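Local structure of cupin 2 conserved barrel domain protein (Planctomyces limnophilus, 4H7L) at residues 80-84 against 85-89; 96-99 against 100-104. The protein is of unknown function but belongs to the cupin superfamily and binds a copper(II) ion in its beta barrel. One frame throughout, in Å; residues are numbered along the deposited sequence.

Contact 1: residues 80-84 against 85-89; sequences TIELN and GQSYP
The carbonyl O of Tyr88 takes the backbone N-H of Ile81 at 2.7 Å (Ile81 N to Tyr88 O), the shortest bond of a two-residue beta hairpin on the surface of this cupin domain. The strands 80-83 and 86-89 run antiparallel and illustrate how a tight turn fixes the pairing that follows it. Tyr88 N returns the bond to Ile81 O, making this a hydrogen-bonded pair; Leu83 and Gln86 form the next one, which closes a type I' turn with Asn84 and Gly85 at its corners. There Leu83 N meets Gln86 O in the carbonyl plane, whereas Gln86 N approaches Leu83 O from above that plane, 58° out of it. Both corner residues have positive phi, and at Gly85 a CB would collide with the carbonyl O of Asn84.

Side chains alternate between two faces. On that of Ile81, Leu83, Gln86 and Tyr88, CG2 of Ile81 lies 4.0 Å from CB of Tyr88, while CD1 of Leu83 comes to the tyrosine ring obliquely, 4.4 Å from CD2. Met19 of the second subunit packs on Ile81, Leu83 and Tyr88, so these three take part in the subunit interface. On the opposite face, Glu82 stretches out beside Ser87 and uses OE1 in a salt bridge to Arg105 of strand 104-107. Ser87 OG stands anti to its own N (chi1 -163°), a setting that carries it to Thr80 OG1 for a weak hydrogen bond of 3.3 Å.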
ATOM      1  N   THR B  80      10.655   7.198  14.530  1.00 56.67           N
ATOM      2  CA  THR B  80       9.595   8.174  14.329  1.00 60.39           C
ATOM      3  C   THR B  80       9.479   8.572  12.871  1.00 53.00           C
ATOM      4  O   THR B  80      10.295   8.188  12.034  1.00 56.34           O
ATOM      5  CB  THR B  80       9.848   9.456  15.142  1.00 60.03           C
ATOM      6  OG1 THR B  80      11.010  10.123  14.636  1.00 62.64           O
ATOM      7  CG2 THR B  80      10.051   9.132  16.611  1.00 58.18           C
ATOM      8  N   ILE B  81       8.448   9.351  12.580  1.00 45.44           N
ATOM      9  CA  ILE B  81       8.304   9.977  11.280  1.00 44.82           C
ATOM     10  C   ILE B  81       8.170  11.467  11.530  1.00 45.29           C
ATOM     11  O   ILE B  81       7.532  11.881  12.496  1.00 45.19           O
ATOM     12  CB  ILE B  81       7.076   9.442  10.522  1.00 45.81           C
ATOM     13  CG1 ILE B  81       7.005  10.054   9.124  1.00 46.78           C
ATOM     14  CG2 ILE B  81       5.799   9.736  11.291  1.00 49.06           C
ATOM     15  CD1 ILE B  81       6.197   9.234   8.152  1.00 49.39           C
ATOM     16  N   GLU B  82       8.802  12.271  10.684  1.00 46.53           N
ATOM     17  CA  GLU B  82       8.727  13.717  10.818  1.00 47.63           C
ATOM     18  C   GLU B  82       7.915  14.298   9.680  1.00 50.88           C
ATOM     19  O   GLU B  82       8.247  14.108   8.512  1.00 49.67           O
ATOM     20  CB  GLU B  82      10.125  14.330  10.847  1.00 51.57           C
ATOM     21  CG  GLU B  82      10.896  14.012  12.119  1.00 67.11           C
ATOM     22  CD  GLU B  82      12.311  14.561  12.107  1.00 72.86           C
ATOM     23  OE1 GLU B  82      12.720  15.146  11.081  1.00 71.55           O
ATOM     24  OE2 GLU B  82      13.015  14.405  13.127  1.00 76.25           O
ATOM     25  N   LEU B  83       6.838  14.993  10.028  1.00 49.37           N
ATOM     26  CA  LEU B  83       5.971  15.618   9.040  1.00 44.49           C
ATOM     27  C   LEU B  83       5.907  17.115   9.309  1.00 48.08           C
ATOM     28  O   LEU B  83       5.458  17.547  10.372  1.00 48.55           O
ATOM     29  CB  LEU B  83       4.577  14.993   9.089  1.00 45.05           C
ATOM     30  CG  LEU B  83       4.548  13.495   8.780  1.00 47.54           C
ATOM     31  CD1 LEU B  83       3.225  12.870   9.187  1.00 49.90           C
ATOM     32  CD2 LEU B  83       4.806  13.264   7.307  1.00 48.56           C
ATOM     33  N   ASN B  84       6.374  17.902   8.345  1.00 53.31           N
ATOM     34  CA  ASN B  84       6.495  19.348   8.516  1.00 54.07           C
ATOM     35  C   ASN B  84       7.035  19.717   9.894  1.00 53.41           C
ATOM     36  O   ASN B  84       6.457  20.545  10.595  1.00 57.94           O
ATOM     37  CB  ASN B  84       5.152  20.042   8.272  1.00 55.43           C
ATOM     38  CG  ASN B  84       4.755  20.054   6.804  1.00 58.75           C
ATOM     39  OD1 ASN B  84       5.607  20.127   5.916  1.00 54.62           O
ATOM     40  ND2 ASN B  84       3.452  19.992   6.544  1.00 57.96           N
ATOM     41  N   GLY B  85       8.139  19.085  10.279  1.00 52.51           N
ATOM     42  CA  GLY B  85       8.847  19.443  11.496  1.00 56.77           C
ATOM     43  C   GLY B  85       8.255  18.890  12.781  1.00 55.90           C
ATOM     44  O   GLY B  85       8.768  19.162  13.867  1.00 59.27           O
ATOM     45  N   GLN B  86       7.182  18.117  12.666  1.00 54.31           N
ATOM     46  CA  GLN B  86       6.558  17.498  13.829  1.00 58.43           C
ATOM     47  C   GLN B  86       6.898  16.013  13.863  1.00 59.47           C
ATOM     48  O   GLN B  86       6.870  15.341  12.834  1.00 61.17           O
ATOM     49  CB  GLN B  86       5.043  17.691  13.787  1.00 60.65           C
ATOM     50  CG  GLN B  86       4.606  19.144  13.803  1.00 61.32           C
ATOM     51  CD  GLN B  86       4.995  19.843  15.086  1.00 68.04           C
ATOM     52  OE1 GLN B  86       4.843  19.293  16.176  1.00 69.95           O
ATOM     53  NE2 GLN B  86       5.511  21.058  14.964  1.00 71.61           N
ATOM     54  N   SER B  87       7.205  15.501  15.048  1.00 58.40           N
ATOM     55  CA  SER B  87       7.655  14.120  15.185  1.00 56.04           C
ATOM     56  C   SER B  87       6.573  13.218  15.773  1.00 50.70           C
ATOM     57  O   SER B  87       5.904  13.582  16.737  1.00 53.63           O
ATOM     58  CB  SER B  87       8.903  14.062  16.064  1.00 58.30           C
ATOM     59  OG  SER B  87       9.578  12.829  15.895  1.00 67.58           O
ATOM     60  N   TYR B  88       6.414  12.036  15.182  1.00 51.35           N
ATOM     61  CA  TYR B  88       5.457  11.046  15.665  1.00 54.82           C
ATOM     62  C   TYR B  88       6.079   9.658  15.667  1.00 55.77           C
ATOM     63  O   TYR B  88       6.785   9.292  14.733  1.00 60.70           O
ATOM     64  CB  TYR B  88       4.216  11.024  14.776  1.00 52.49           C
ATOM     65  CG  TYR B  88       3.538  12.361  14.641  1.00 52.30           C
ATOM     66  CD1 TYR B  88       2.616  12.794  15.586  1.00 50.61           C
ATOM     67  CD2 TYR B  88       3.818  13.194  13.569  1.00 52.13           C
ATOM     68  CE1 TYR B  88       1.991  14.018  15.464  1.00 52.05           C
ATOM     69  CE2 TYR B  88       3.202  14.423  13.443  1.00 55.05           C
ATOM     70  CZ  TYR B  88       2.286  14.827  14.387  1.00 54.14           C
ATOM     71  OH  TYR B  88       1.672  16.048  14.256  1.00 63.26           O
ATOM     72  N   PRO B  89       5.807   8.873  16.717  1.00 49.79           N
ATOM     73  CA  PRO B  89       6.350   7.514  16.818  1.00 51.60           C
ATOM     74  C   PRO B  89       5.730   6.543  15.817  1.00 53.70           C
ATOM     75  O   PRO B  89       4.536   6.624  15.530  1.00 49.34           O
ATOM     76  CB  PRO B  89       5.989   7.099  18.246  1.00 51.88           C
ATOM     77  CG  PRO B  89       4.817   7.941  18.602  1.00 50.86           C
ATOM     78  CD  PRO B  89       5.027   9.246  17.908  1.00 49.50           C
TER

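Contact 2: residues 96-99 against 100-104; sequences ISIP and PLVRH. With CU (copper (II) ion), chain D.
CG2 of Ile98 lies over one face of the His104 imidazole, offset toward the rim and nearest ND1 at 3.6 Å, a CH-pi contact 24° off the ring normal. This apolar packing joins the end of strand 94-98 to the loop that follows it. The same methyl meets CG1 of Val102 at 3.8 Å, the two side chains crossing at about a right angle, while CD1 of Ile98 reaches CD2 of His104 at 3.9 Å. CG2 of Val102 turns instead to the ring of Pro99, touching its CD. Trimming Ile98 to an alanine would remove CG2 and CD1, and is likely to strip a methyl from this imidazole face and open a gap beside Val102 CG1.

Hydrogen bonds shape the loop. A type II turn from Pro99 to Val102 is closed by a weak bond, Val102 N to Pro99 O at 3.4 Å. Arg103 NH1 donates to Leu101 O on a lone pair, in the guanidinium plane. With CG of His104 set between its backbone N and carbonyl carbon (chi1 63°), ND1 donates to Val102 O at 2.8 Å and 166°, close to the ring plane.

Metal coordination uses the other ring nitrogen: NE2 of His104 binds copper at 2.2 Å, alongside His61, His63 and Glu68, the ligand set of a cupin metal site. With the ND1 hydrogen engaged by Val102 O, the ring is probably held in its rotation and NE2 presents its lone pair to the metal.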
ATOM      1  N   ILE B  96       0.428   6.326   7.071  1.00 41.63           N
ATOM      2  CA  ILE B  96       0.636   7.763   7.005  1.00 42.33           C
ATOM      3  C   ILE B  96       0.447   8.274   5.589  1.00 41.92           C
ATOM      4  O   ILE B  96       1.108   7.825   4.657  1.00 50.13           O
ATOM      5  CB  ILE B  96       2.031   8.168   7.502  1.00 45.70           C
ATOM      6  CG1 ILE B  96       2.339   7.495   8.838  1.00 48.91           C
ATOM      7  CG2 ILE B  96       2.116   9.674   7.649  1.00 48.13           C
ATOM      8  CD1 ILE B  96       3.122   6.219   8.706  1.00 52.97           C
ATOM      9  N   SER B  97      -0.469   9.220   5.445  1.00 36.98           N
ATOM     10  CA  SER B  97      -0.736   9.860   4.171  1.00 37.87           C
ATOM     11  C   SER B  97       0.066  11.145   4.083  1.00 39.56           C
ATOM     12  O   SER B  97      -0.054  12.021   4.941  1.00 35.10           O
ATOM     13  CB  SER B  97      -2.228  10.167   4.046  1.00 41.93           C
ATOM     14  OG  SER B  97      -2.481  11.046   2.966  1.00 60.38           O
ATOM     15  N   ILE B  98       0.886  11.252   3.043  1.00 42.13           N
ATOM     16  CA  ILE B  98       1.767  12.397   2.871  1.00 35.89           C
ATOM     17  C   ILE B  98       1.479  13.093   1.549  1.00 35.65           C
ATOM     18  O   ILE B  98       2.019  12.715   0.513  1.00 42.60           O
ATOM     19  CB  ILE B  98       3.237  11.963   2.901  1.00 39.03           C
ATOM     20  CG1 ILE B  98       3.513  11.163   4.177  1.00 41.82           C
ATOM     21  CG2 ILE B  98       4.154  13.182   2.811  1.00 40.27           C
ATOM     22  CD1 ILE B  98       4.889  10.528   4.224  1.00 38.77           C
ATOM     23  N   PRO B  99       0.609  14.109   1.582  1.00 35.60           N
ATOM     24  CA  PRO B  99       0.292  14.884   0.380  1.00 40.98           C
ATOM     25  C   PRO B  99       1.514  15.613  -0.148  1.00 42.53           C
ATOM     26  O   PRO B  99       2.506  15.736   0.563  1.00 41.97           O
ATOM     27  CB  PRO B  99      -0.751  15.899   0.872  1.00 43.45           C
ATOM     28  CG  PRO B  99      -1.285  15.342   2.134  1.00 40.68           C
ATOM     29  CD  PRO B  99      -0.194  14.524   2.743  1.00 39.17           C
ATOM     30  N   PRO B 100       1.444  16.096  -1.393  1.00 48.80           N
ATOM     31  CA  PRO B 100       2.553  16.877  -1.949  1.00 44.64           C
ATOM     32  C   PRO B 100       2.861  18.082  -1.067  1.00 44.71           C
ATOM     33  O   PRO B 100       1.955  18.606  -0.427  1.00 48.54           O
ATOM     34  CB  PRO B 100       2.019  17.327  -3.313  1.00 45.71           C
ATOM     35  CG  PRO B 100       0.941  16.335  -3.654  1.00 50.86           C
ATOM     36  CD  PRO B 100       0.335  15.932  -2.348  1.00 46.04           C
ATOM     37  N   LEU B 101       4.126  18.488  -1.019  1.00 44.48           N
ATOM     38  CA  LEU B 101       4.561  19.684  -0.294  1.00 39.87           C
ATOM     39  C   LEU B 101       4.796  19.442   1.192  1.00 39.65           C
ATOM     40  O   LEU B 101       5.430  20.255   1.861  1.00 44.85           O
ATOM     41  CB  LEU B 101       3.599  20.858  -0.501  1.00 38.96           C
ATOM     42  CG  LEU B 101       3.463  21.336  -1.948  1.00 44.32           C
ATOM     43  CD1 LEU B 101       2.925  22.756  -1.988  1.00 49.10           C
ATOM     44  CD2 LEU B 101       4.792  21.245  -2.694  1.00 45.01           C
ATOM     45  N   VAL B 102       4.310  18.320   1.711  1.00 41.35           N
ATOM     46  CA  VAL B 102       4.571  17.979   3.102  1.00 44.43           C
ATOM     47  C   VAL B 102       6.005  17.485   3.268  1.00 42.68           C
ATOM     48  O   VAL B 102       6.357  16.416   2.778  1.00 44.55           O
ATOM     49  CB  VAL B 102       3.602  16.897   3.608  1.00 49.43           C
ATOM     50  CG1 VAL B 102       4.060  16.357   4.955  1.00 53.77           C
ATOM     51  CG2 VAL B 102       2.193  17.460   3.707  1.00 44.51           C
ATOM     52  N   ARG B 103       6.836  18.274   3.945  1.00 43.59           N
ATOM     53  CA  ARG B 103       8.202  17.857   4.250  1.00 41.85           C
ATOM     54  C   ARG B 103       8.154  16.617   5.129  1.00 43.43           C
ATOM     55  O   ARG B 103       7.381  16.560   6.082  1.00 42.99           O
ATOM     56  CB  ARG B 103       8.967  18.968   4.970  1.00 39.76           C
ATOM     57  CG  ARG B 103       9.587  20.016   4.058  1.00 41.41           C
ATOM     58  CD  ARG B 103       8.549  20.798   3.261  1.00 44.51           C
ATOM     59  NE  ARG B 103       9.168  21.890   2.511  1.00 48.99           N
ATOM     60  CZ  ARG B 103       8.551  22.639   1.598  1.00 47.08           C
ATOM     61  NH1 ARG B 103       7.280  22.425   1.286  1.00 46.09           N
ATOM     62  NH2 ARG B 103       9.216  23.604   0.982  1.00 46.49           N
ATOM     63  N   HIS B 104       8.977  15.623   4.817  1.00 47.20           N
ATOM     64  CA  HIS B 104       8.920  14.368   5.552  1.00 47.08           C
ATOM     65  C   HIS B 104      10.216  13.576   5.505  1.00 50.34           C
ATOM     66  O   HIS B 104      11.020  13.721   4.584  1.00 50.89           O
ATOM     67  CB  HIS B 104       7.769  13.492   5.032  1.00 41.95           C
ATOM     68  CG  HIS B 104       7.921  13.070   3.602  1.00 40.98           C
ATOM     69  ND1 HIS B 104       7.655  13.914   2.546  1.00 47.29           N
ATOM     70  CD2 HIS B 104       8.302  11.890   3.053  1.00 43.67           C
ATOM     71  CE1 HIS B 104       7.873  13.278   1.408  1.00 46.88           C
ATOM     72  NE2 HIS B 104       8.269  12.049   1.687  1.00 49.92           N
TER
HETATM   73 CU    CU D 201       9.050  10.802  -0.011  1.00 70.35          CU

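Contact 1 is a surface hairpin held mainly by paired backbone bonds, whereas contact 2 is a buried turn in which apolar packing, side-chain-to-backbone bonds and a metal bond dominate. They lie in series along the chain, strand 86-89 leading on to strand 94-98, yet come together in space, their centres about 11 Å apart. Asn84 N probably bonds to Arg103 O at 2.8 Å, and Asn84 OD1 accepts from Arg103 N, so the hairpin's turn is tied to the residue just before the copper ligand. Leu83 reaches Ile96, Ile98, Val102 and His104, so one hairpin side chain packs against both the strand and the loop of contact 2. Both contacts also meet the second subunit.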